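Local atomic coordinates of putative uncharacterized protein PH0300 (Pyrococcus horikoshii, PDB entry 3VRH), a protein that catalyses the ATP-dependent 2-thiolation of 5-methyluridine 54 in the T loop of tRNAs, which stabilises tRNA against heat in thermophilic microorganisms. Residues I74-G82 and I101-K111; Y86-Q97 and L213-P221. All blocks are in the same frame, centred on the assembly; numbering follows the deposited sequence.

Interaction 1. Residues I74-G82 and I101-K111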
loop_
_atom_site.group_PDB
_atom_site.type_symbol
_atom_site.label_atom_id
_atom_site.label_comp_id
_atom_site.label_asym_id
_atom_site.label_seq_id
_atom_site.Cartn_x
_atom_site.Cartn_y
_atom_site.Cartn_z
ATOM N N ILE A 74 -6.933 17.118 31.527
ATOM C CA ILE A 74 -6.906 15.707 31.182
ATOM C C ILE A 74 -6.982 14.789 32.391
ATOM O O ILE A 74 -6.395 15.064 33.437
ATOM C CB ILE A 74 -5.683 15.349 30.313
ATOM C CG1 ILE A 74 -4.398 15.574 31.096
ATOM C CG2 ILE A 74 -5.654 16.174 29.018
ATOM C CD1 ILE A 74 -3.427 14.445 30.947
ATOM N N GLU A 75 -7.739 13.711 32.241
ATOM C CA GLU A 75 -7.722 12.614 33.197
ATOM C C GLU A 75 -7.359 11.369 32.398
ATOM O O GLU A 75 -7.520 11.354 31.173
ATOM C CB GLU A 75 -9.079 12.472 33.901
ATOM C CG GLU A 75 -9.513 13.779 34.620
ATOM C CD GLU A 75 -10.806 13.657 35.423
ATOM O OE1 GLU A 75 -11.175 12.534 35.819
ATOM O OE2 GLU A 75 -11.456 14.698 35.666
ATOM N N CYS A 76 -6.851 10.343 33.074
ATOM C CA CYS A 76 -6.398 9.157 32.376
ATOM C C CYS A 76 -7.161 7.933 32.811
ATOM O O CYS A 76 -7.644 7.854 33.948
ATOM C CB CYS A 76 -4.904 8.953 32.582
ATOM S SG CYS A 76 -3.955 10.390 32.095
ATOM N N LEU A 77 -7.282 6.987 31.886
ATOM C CA LEU A 77 -7.917 5.715 32.162
ATOM C C LEU A 77 -6.979 4.593 31.747
ATOM O O LEU A 77 -6.507 4.564 30.607
ATOM C CB LEU A 77 -9.228 5.587 31.389
ATOM C CG LEU A 77 -9.812 4.174 31.298
ATOM C CD1 LEU A 77 -10.277 3.697 32.662
ATOM C CD2 LEU A 77 -10.954 4.109 30.283
ATOM N N HIS A 78 -6.717 3.665 32.665
ATOM C CA HIS A 78 -5.938 2.486 32.333
ATOM C C HIS A 78 -6.826 1.272 32.350
ATOM O O HIS A 78 -7.495 1.007 33.342
ATOM C CB HIS A 78 -4.800 2.270 33.318
ATOM C CG HIS A 78 -4.095 0.967 33.130
ATOM N ND1 HIS A 78 -3.268 0.720 32.055
ATOM C CD2 HIS A 78 -4.102 -0.166 33.870
ATOM C CE1 HIS A 78 -2.792 -0.510 32.143
ATOM N NE2 HIS A 78 -3.276 -1.065 33.241
ATOM N N ILE A 79 -6.820 0.520 31.258
ATOM C CA ILE A 79 -7.649 -0.662 31.188
ATOM C C ILE A 79 -6.765 -1.886 31.339
ATOM O O ILE A 79 -6.002 -2.245 30.436
ATOM C CB ILE A 79 -8.461 -0.705 29.879
ATOM C CG1 ILE A 79 -9.425 0.484 29.838
ATOM C CG2 ILE A 79 -9.200 -2.045 29.727
ATOM C CD1 ILE A 79 -9.998 0.769 28.448
ATOM N N ASN A 80 -6.873 -2.496 32.517
ATOM C CA ASN A 80 -6.085 -3.646 32.914
ATOM C C ASN A 80 -6.664 -4.911 32.256
ATOM O O ASN A 80 -7.831 -5.248 32.457
ATOM C CB ASN A 80 -6.062 -3.707 34.454
ATOM C CG ASN A 80 -5.317 -4.920 34.998
ATOM O OD1 ASN A 80 -5.444 -6.032 34.486
ATOM N ND2 ASN A 80 -4.539 -4.705 36.050
ATOM N N LEU A 81 -5.837 -5.598 31.463
ATOM C CA LEU A 81 -6.311 -6.695 30.604
ATOM C C LEU A 81 -6.476 -8.016 31.349
ATOM O O LEU A 81 -7.021 -8.971 30.813
ATOM C CB LEU A 81 -5.396 -6.879 29.385
ATOM C CG LEU A 81 -5.102 -5.605 28.591
ATOM C CD1 LEU A 81 -4.276 -5.919 27.330
ATOM C CD2 LEU A 81 -6.401 -4.880 28.245
ATOM N N GLY A 82 -6.008 -8.067 32.588
ATOM C CA GLY A 82 -6.228 -9.239 33.417
ATOM C C GLY A 82 -5.382 -10.456 33.059
ATOM O O GLY A 82 -5.782 -11.608 33.274
ATOM N N ILE A 101 2.994 12.677 35.548
ATOM C CA ILE A 101 2.273 13.645 34.723
ATOM C C ILE A 101 1.443 14.546 35.610
ATOM O O ILE A 101 1.301 15.739 35.341
ATOM C CB ILE A 101 1.330 12.958 33.732
ATOM C CG1 ILE A 101 2.129 12.246 32.640
ATOM C CG2 ILE A 101 0.377 13.968 33.096
ATOM C CD1 ILE A 101 1.324 11.207 31.916
ATOM N N GLY A 102 0.896 13.968 36.672
ATOM C CA GLY A 102 0.041 14.725 37.573
ATOM C C GLY A 102 -1.409 14.689 37.124
ATOM O O GLY A 102 -2.156 15.642 37.313
ATOM N N ALA A 103 -1.810 13.582 36.509
ATOM C CA ALA A 103 -3.180 13.441 36.060
ATOM C C ALA A 103 -3.886 12.404 36.913
ATOM O O ALA A 103 -3.289 11.393 37.280
ATOM C CB ALA A 103 -3.211 13.025 34.577
ATOM N N PRO A 104 -5.159 12.650 37.239
ATOM C CA PRO A 104 -5.963 11.615 37.906
ATOM C C PRO A 104 -6.017 10.358 37.028
ATOM O O PRO A 104 -6.183 10.466 35.805
ATOM C CB PRO A 104 -7.369 12.230 37.972
ATOM C CG PRO A 104 -7.180 13.698 37.702
ATOM C CD PRO A 104 -5.952 13.821 36.841
ATOM N N LEU A 105 -5.891 9.185 37.638
ATOM C CA LEU A 105 -5.917 7.947 36.868
ATOM C C LEU A 105 -7.039 7.045 37.343
ATOM O O LEU A 105 -7.123 6.689 38.523
ATOM C CB LEU A 105 -4.572 7.217 36.951
ATOM C CG LEU A 105 -4.563 5.779 36.427
ATOM C CD1 LEU A 105 -4.902 5.726 34.929
ATOM C CD2 LEU A 105 -3.193 5.188 36.698
ATOM N N HIS A 106 -7.919 6.703 36.417
ATOM C CA HIS A 106 -9.005 5.777 36.704
ATOM C C HIS A 106 -8.601 4.414 36.191
ATOM O O HIS A 106 -7.942 4.307 35.145
ATOM C CB HIS A 106 -10.271 6.227 35.993
ATOM C CG HIS A 106 -10.592 7.674 36.204
ATOM N ND1 HIS A 106 -11.208 8.138 37.346
ATOM C CD2 HIS A 106 -10.383 8.762 35.421
ATOM C CE1 HIS A 106 -11.365 9.449 37.258
ATOM N NE2 HIS A 106 -10.871 9.851 36.100
ATOM N N ILE A 107 -8.987 3.371 36.913
ATOM C CA ILE A 107 -8.652 2.029 36.477
ATOM C C ILE A 107 -9.870 1.130 36.344
ATOM O O ILE A 107 -10.702 1.054 37.260
ATOM C CB ILE A 107 -7.638 1.364 37.420
ATOM C CG1 ILE A 107 -6.422 2.271 37.607
ATOM C CG2 ILE A 107 -7.235 -0.023 36.874
ATOM C CD1 ILE A 107 -5.542 1.898 38.782
ATOM N N VAL A 108 -9.960 0.472 35.187
ATOM C CA VAL A 108 -10.915 -0.595 34.944
ATOM C C VAL A 108 -10.182 -1.917 34.735
ATOM O O VAL A 108 -9.348 -2.053 33.821
ATOM C CB VAL A 108 -11.773 -0.312 33.697
ATOM C CG1 VAL A 108 -12.721 -1.477 33.413
ATOM C CG2 VAL A 108 -12.551 0.975 33.876
ATOM N N ARG A 109 -10.494 -2.893 35.576
ATOM C CA ARG A 109 -9.897 -4.209 35.473
ATOM C C ARG A 109 -10.875 -5.133 34.758
ATOM O O ARG A 109 -11.924 -5.475 35.285
ATOM C CB ARG A 109 -9.555 -4.741 36.857
ATOM C CG ARG A 109 -8.662 -3.820 37.658
ATOM C CD ARG A 109 -7.467 -4.574 38.200
ATOM N NE ARG A 109 -6.535 -3.725 38.941
ATOM C CZ ARG A 109 -6.196 -3.922 40.218
ATOM N NH1 ARG A 109 -6.717 -4.938 40.898
ATOM N NH2 ARG A 109 -5.340 -3.104 40.827
ATOM N N ILE A 110 -10.533 -5.518 33.536
ATOM C CA ILE A 110 -11.420 -6.324 32.707
ATOM C C ILE A 110 -11.809 -7.630 33.393
ATOM O O ILE A 110 -12.973 -8.024 33.364
ATOM C CB ILE A 110 -10.773 -6.597 31.346
ATOM C CG1 ILE A 110 -10.938 -5.363 30.445
ATOM C CG2 ILE A 110 -11.356 -7.829 30.710
ATOM C CD1 ILE A 110 -10.214 -5.489 29.092
ATOM N N LYS A 111 -10.834 -8.274 34.029
ATOM C CA LYS A 111 -11.044 -9.544 34.725
ATOM C C LYS A 111 -12.006 -9.388 35.900
ATOM O O LYS A 111 -12.767 -10.295 36.204
ATOM C CB LYS A 111 -9.711 -10.081 35.246
ATOM C CG LYS A 111 -9.560 -11.599 35.181
ATOM C CD LYS A 111 -10.285 -12.314 36.302
ATOM C CE LYS A 111 -9.964 -13.806 36.274
ATOM N NZ LYS A 111 -8.496 -14.058 36.082
HETATM O O HOH W 1 -8.273 -7.114 34.848
#
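With CG of Glu-75 anti to its carbonyl carbon (chi1 -57°) and the chain extended beyond it, the carboxylate reaches the imidazole of His-106, whose chi1 of -49° turns the ring toward strand 74-80. NE2 of His-106 donates to OE1 of Glu-75 at 2.7 Å, the acceptor lying in the ring plane and met nearly along its C-O axis, while the carboxylate is turned 33° from the ring. Arg-49 holds the other oxygen, OE2, in a salt bridge. CG of Glu-75 passes CG of Pro-104 at 3.9 Å, the side chains crossing at about a right angle. The backbones beneath are parallel strands, 74-80 and 105-109, joined by helix 87-101 in a beta-alpha-beta crossover of the PP-loop domain; 105-109 is an edge strand of the sheet within this chain. In the parallel pairing Cys-76, His-78 and Asn-80 each use both N and O, from Cys-76 N to Pro-104 O (2.8 Å) through to Ile-110 N to Asn-80 O (2.9 Å). On the face with His-106, CD1 of Leu-77 meets CG2 of Val-108 at 3.7 Å; CG2 of Ile-79, an ATP-binding residue, is reached at 3.6 Å by CD1 of Ile-110, which starts the following helix, and helix 127-145 packs here. On the face toward helix 87-101, SG of Cys-76 touches CB of Ala-103 at 3.7 Å. At the strand end OD1 of Asn-80 accepts from Gly-82 N, an Asx turn, and from a water that accepts from Lys-111 N at 2.9 Å.

Interaction 2. Residues Y86-Q97 and L213-P221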
loop_
_atom_site.group_PDB
_atom_site.type_symbol
_atom_site.label_atom_id
_atom_site.label_comp_id
_atom_site.label_asym_id
_atom_site.label_seq_id
_atom_site.Cartn_x
_atom_site.Cartn_y
_atom_site.Cartn_z
ATOM N N TYR A 86 1.441 -10.336 33.885
ATOM C CA TYR A 86 1.713 -9.330 32.865
ATOM C C TYR A 86 1.051 -7.989 33.179
ATOM O O TYR A 86 1.670 -6.917 33.086
ATOM C CB TYR A 86 1.192 -9.809 31.510
ATOM C CG TYR A 86 1.825 -9.068 30.370
ATOM C CD1 TYR A 86 3.009 -9.532 29.806
ATOM C CD2 TYR A 86 1.262 -7.902 29.862
ATOM C CE1 TYR A 86 3.619 -8.867 28.778
ATOM C CE2 TYR A 86 1.872 -7.215 28.824
ATOM C CZ TYR A 86 3.054 -7.713 28.286
ATOM O OH TYR A 86 3.700 -7.073 27.253
ATOM N N SER A 87 -0.232 -8.054 33.503
ATOM C CA SER A 87 -1.036 -6.852 33.645
ATOM C C SER A 87 -0.662 -6.032 34.897
ATOM O O SER A 87 -0.787 -4.801 34.908
ATOM C CB SER A 87 -2.517 -7.223 33.616
ATOM O OG SER A 87 -2.913 -7.555 32.289
ATOM N N GLU A 88 -0.174 -6.712 35.929
ATOM C CA GLU A 88 0.195 -6.041 37.173
ATOM C C GLU A 88 1.340 -5.061 36.906
ATOM O O GLU A 88 1.283 -3.908 37.318
ATOM C CB GLU A 88 0.591 -7.056 38.257
ATOM C CG GLU A 88 -0.453 -8.165 38.551
ATOM C CD GLU A 88 -0.215 -9.482 37.772
ATOM O OE1 GLU A 88 0.276 -9.433 36.634
ATOM O OE2 GLU A 88 -0.524 -10.579 38.301
ATOM N N LYS A 89 2.365 -5.510 36.183
ATOM C CA LYS A 89 3.480 -4.620 35.858
ATOM C C LYS A 89 3.015 -3.483 34.948
ATOM O O LYS A 89 3.430 -2.337 35.127
ATOM C CB LYS A 89 4.680 -5.371 35.241
ATOM C CG LYS A 89 5.886 -4.453 34.981
ATOM C CD LYS A 89 7.069 -5.130 34.251
ATOM C CE LYS A 89 7.844 -6.084 35.166
ATOM N NZ LYS A 89 8.210 -5.421 36.458
ATOM N N SER A 90 2.133 -3.790 33.995
ATOM C CA SER A 90 1.595 -2.764 33.083
ATOM C C SER A 90 0.818 -1.669 33.820
ATOM O O SER A 90 0.988 -0.474 33.554
ATOM C CB SER A 90 0.703 -3.392 32.001
ATOM O OG SER A 90 1.451 -4.265 31.136
ATOM N N GLU A 91 -0.066 -2.079 34.717
ATOM C CA GLU A 91 -0.795 -1.119 35.523
ATOM C C GLU A 91 0.166 -0.265 36.346
ATOM O O GLU A 91 -0.047 0.931 36.493
ATOM C CB GLU A 91 -1.776 -1.834 36.449
ATOM C CG GLU A 91 -2.631 -0.884 37.263
ATOM C CD GLU A 91 -3.713 -1.591 38.059
ATOM O OE1 GLU A 91 -4.558 -2.285 37.446
ATOM O OE2 GLU A 91 -3.715 -1.441 39.293
ATOM N N GLU A 92 1.231 -0.878 36.869
ATOM C CA GLU A 92 2.190 -0.138 37.675
ATOM C C GLU A 92 2.890 0.936 36.857
ATOM O O GLU A 92 3.119 2.033 37.361
ATOM C CB GLU A 92 3.216 -1.062 38.351
ATOM C CG GLU A 92 2.654 -1.921 39.485
ATOM C CD GLU A 92 1.867 -1.111 40.519
ATOM O OE1 GLU A 92 2.397 -0.077 41.005
ATOM O OE2 GLU A 92 0.713 -1.503 40.838
ATOM N N TYR A 93 3.219 0.619 35.601
ATOM C CA TYR A 93 3.829 1.590 34.685
ATOM C C TYR A 93 2.869 2.767 34.398
ATOM O O TYR A 93 3.265 3.931 34.394
ATOM C CB TYR A 93 4.302 0.900 33.385
ATOM C CG TYR A 93 5.707 0.359 33.531
ATOM C CD1 TYR A 93 5.934 -0.877 34.100
ATOM C CD2 TYR A 93 6.808 1.114 33.155
ATOM C CE1 TYR A 93 7.221 -1.359 34.282
ATOM C CE2 TYR A 93 8.097 0.637 33.324
ATOM C CZ TYR A 93 8.301 -0.602 33.889
ATOM O OH TYR A 93 9.581 -1.091 34.078
ATOM N N ALA A 94 1.603 2.450 34.173
ATOM C CA ALA A 94 0.609 3.482 33.944
ATOM C C ALA A 94 0.464 4.380 35.189
ATOM O O ALA A 94 0.446 5.605 35.069
ATOM C CB ALA A 94 -0.725 2.857 33.557
ATOM N N LYS A 95 0.391 3.776 36.376
ATOM C CA LYS A 95 0.309 4.562 37.622
ATOM C C LYS A 95 1.486 5.511 37.813
ATOM O O LYS A 95 1.306 6.703 38.072
ATOM C CB LYS A 95 0.132 3.653 38.836
ATOM C CG LYS A 95 -1.299 3.148 38.960
ATOM C CD LYS A 95 -1.401 1.808 39.670
ATOM C CE LYS A 95 -0.843 1.850 41.071
ATOM N NZ LYS A 95 -0.986 0.502 41.692
ATOM N N LYS A 96 2.691 4.988 37.659
ATOM C CA LYS A 96 3.874 5.818 37.768
ATOM C C LYS A 96 3.866 6.973 36.756
ATOM O O LYS A 96 4.159 8.115 37.108
ATOM C CB LYS A 96 5.137 4.970 37.633
ATOM C CG LYS A 96 6.408 5.778 37.825
ATOM C CD LYS A 96 7.654 4.890 37.952
ATOM C CE LYS A 96 8.813 5.649 38.615
ATOM N NZ LYS A 96 10.030 4.802 38.786
ATOM N N GLN A 97 3.510 6.682 35.508
ATOM C CA GLN A 97 3.367 7.733 34.506
ATOM C C GLN A 97 2.393 8.840 34.925
ATOM O O GLN A 97 2.701 10.020 34.810
ATOM C CB GLN A 97 2.912 7.132 33.170
ATOM C CG GLN A 97 3.982 6.294 32.466
ATOM C CD GLN A 97 3.408 5.366 31.424
ATOM O OE1 GLN A 97 2.204 5.396 31.131
ATOM N NE2 GLN A 97 4.270 4.523 30.849
ATOM N N LEU A 213 9.883 9.535 31.263
ATOM C CA LEU A 213 8.792 8.577 31.229
ATOM C C LEU A 213 9.330 7.168 30.972
ATOM O O LEU A 213 10.104 6.953 30.050
ATOM C CB LEU A 213 7.766 8.964 30.156
ATOM C CG LEU A 213 6.746 10.052 30.503
ATOM C CD1 LEU A 213 6.134 10.588 29.202
ATOM C CD2 LEU A 213 5.656 9.517 31.450
ATOM N N GLU A 214 8.901 6.219 31.800
ATOM C CA GLU A 214 9.216 4.814 31.614
ATOM C C GLU A 214 7.950 4.079 31.176
ATOM O O GLU A 214 6.847 4.385 31.634
ATOM C CB GLU A 214 9.736 4.207 32.911
ATOM C CG GLU A 214 10.873 4.977 33.558
ATOM C CD GLU A 214 10.983 4.653 35.049
ATOM O OE1 GLU A 214 11.570 3.600 35.393
ATOM O OE2 GLU A 214 10.457 5.438 35.869
ATOM N N TYR A 215 8.112 3.102 30.297
ATOM C CA TYR A 215 6.959 2.454 29.684
ATOM C C TYR A 215 7.237 1.003 29.342
ATOM O O TYR A 215 8.390 0.591 29.221
ATOM C CB TYR A 215 6.552 3.216 28.411
ATOM C CG TYR A 215 7.698 3.446 27.448
ATOM C CD1 TYR A 215 8.475 4.605 27.505
ATOM C CD2 TYR A 215 8.004 2.508 26.486
ATOM C CE1 TYR A 215 9.528 4.808 26.609
ATOM C CE2 TYR A 215 9.043 2.699 25.590
ATOM C CZ TYR A 215 9.802 3.839 25.658
ATOM O OH TYR A 215 10.827 4.004 24.749
ATOM N N ILE A 216 6.165 0.245 29.161
ATOM C CA ILE A 216 6.254 -1.115 28.653
ATOM C C ILE A 216 6.277 -1.083 27.124
ATOM O O ILE A 216 5.848 -0.106 26.507
ATOM C CB ILE A 216 5.042 -1.947 29.123
ATOM C CG1 ILE A 216 3.790 -1.536 28.347
ATOM C CG2 ILE A 216 4.808 -1.756 30.612
ATOM C CD1 ILE A 216 2.487 -1.971 28.997
ATOM N N VAL A 217 6.763 -2.156 26.516
ATOM C CA VAL A 217 6.766 -2.265 25.056
ATOM C C VAL A 217 5.490 -2.884 24.475
ATOM O O VAL A 217 5.058 -2.512 23.385
ATOM C CB VAL A 217 7.941 -3.092 24.528
ATOM C CG1 VAL A 217 8.059 -2.889 23.035
ATOM C CG2 VAL A 217 9.227 -2.694 25.210
ATOM N N GLU A 218 4.883 -3.830 25.181
ATOM C CA GLU A 218 3.743 -4.530 24.598
ATOM C C GLU A 218 2.559 -4.613 25.541
ATOM O O GLU A 218 2.656 -5.165 26.636
ATOM C CB GLU A 218 4.154 -5.930 24.135
ATOM C CG GLU A 218 3.182 -6.562 23.167
ATOM C CD GLU A 218 3.782 -7.777 22.460
ATOM O OE1 GLU A 218 3.066 -8.431 21.658
ATOM O OE2 GLU A 218 4.975 -8.074 22.713
ATOM N N GLU A 219 1.439 -4.041 25.109
ATOM C CA GLU A 219 0.212 -4.032 25.904
ATOM C C GLU A 219 -0.424 -5.427 25.946
ATOM O O GLU A 219 -0.671 -5.976 27.017
ATOM C CB GLU A 219 -0.777 -3.008 25.334
ATOM C CG GLU A 219 -2.106 -2.955 26.063
ATOM C CD GLU A 219 -3.056 -1.902 25.487
ATOM O OE1 GLU A 219 -2.749 -1.321 24.412
ATOM O OE2 GLU A 219 -4.107 -1.648 26.124
ATOM N N CYS A 220 -0.677 -5.990 24.766
ATOM C CA CYS A 220 -1.189 -7.352 24.635
ATOM C C CYS A 220 -0.057 -8.238 24.097
ATOM O O CYS A 220 0.406 -8.052 22.975
ATOM C CB CYS A 220 -2.416 -7.378 23.705
ATOM S SG CYS A 220 -3.240 -8.992 23.525
ATOM N N PRO A 221 0.403 -9.195 24.914
ATOM C CA PRO A 221 1.514 -10.082 24.534
ATOM C C PRO A 221 1.088 -11.329 23.730
ATOM O O PRO A 221 1.818 -12.323 23.719
ATOM C CB PRO A 221 2.088 -10.500 25.884
ATOM C CG PRO A 221 0.867 -10.493 26.810
ATOM C CD PRO A 221 -0.039 -9.403 26.308
HETATM O O HOH W 2 -0.516 -4.794 29.588
#
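Helix 87-101, the crossover helix of a beta-alpha-beta unit in the PP-loop domain, is flanked by the loop 213-221, which carries Cys-220, a ligand of the [4Fe-4S] cluster; here its sulfur is instead in a disulfide with Cys-128. Tyr-86, at the N-cap position, sends its side chain toward the loop with CG anti to the backbone N (chi1 -161°), which lays one ring face against Pro-221. CG of Pro-221 sits 3.6 Å from the ring centroid of Tyr-86, 6° off the normal, a CH-pi contact. One turn on, a water bridges the helix and loop, 2.6 Å from OG of Ser-90 and donating to the carbonyl O of Glu-219 at 2.8 Å. Ile-216 lies along the middle of the helix: its CD1 abuts OG of Ser-90, and its CG2 comes within 3.7 Å of CG of Tyr-93. The ring edge of Tyr-93 faces the carbonyl of Glu-214. That same carbonyl O is taken by NE2 of Gln-97 at 2.7 Å in a nearly straight bond (174°), the acceptor in the amide plane, the donor tilted from the carbonyl plane. NE2 also donates to O of Gly-56, just before helix 58-69. The extended chain of Lys-96 crosses Glu-214 obliquely, and its NZ forms a salt bridge with OE2, 3.0 Å away on the syn side of the Glu-214 carboxylate.

Overall arrangement
Interactions 1 and 2 share one beta-alpha-beta unit: helix 87-101, which loop 213-221 flanks in interaction 2, connects the two strands paired in interaction 1. Their centres lie 11 Å apart, and Glu-91 joins them, its OE2 in a 2.8 Å salt bridge with NH2 of Arg-109 and its OE1 2.8 Å from ND2 of Asn-80, probably a hydrogen bond. Both contacts border the ATP and cluster site. Lys-135, an ATP-binding residue, touches Ile-79 from interaction 1 and forms a salt bridge with Glu-219 from interaction 2. Bicine occupies this pocket, about 5 Å from the side chain of Glu-219 and about 8 Å from that of Ile-79.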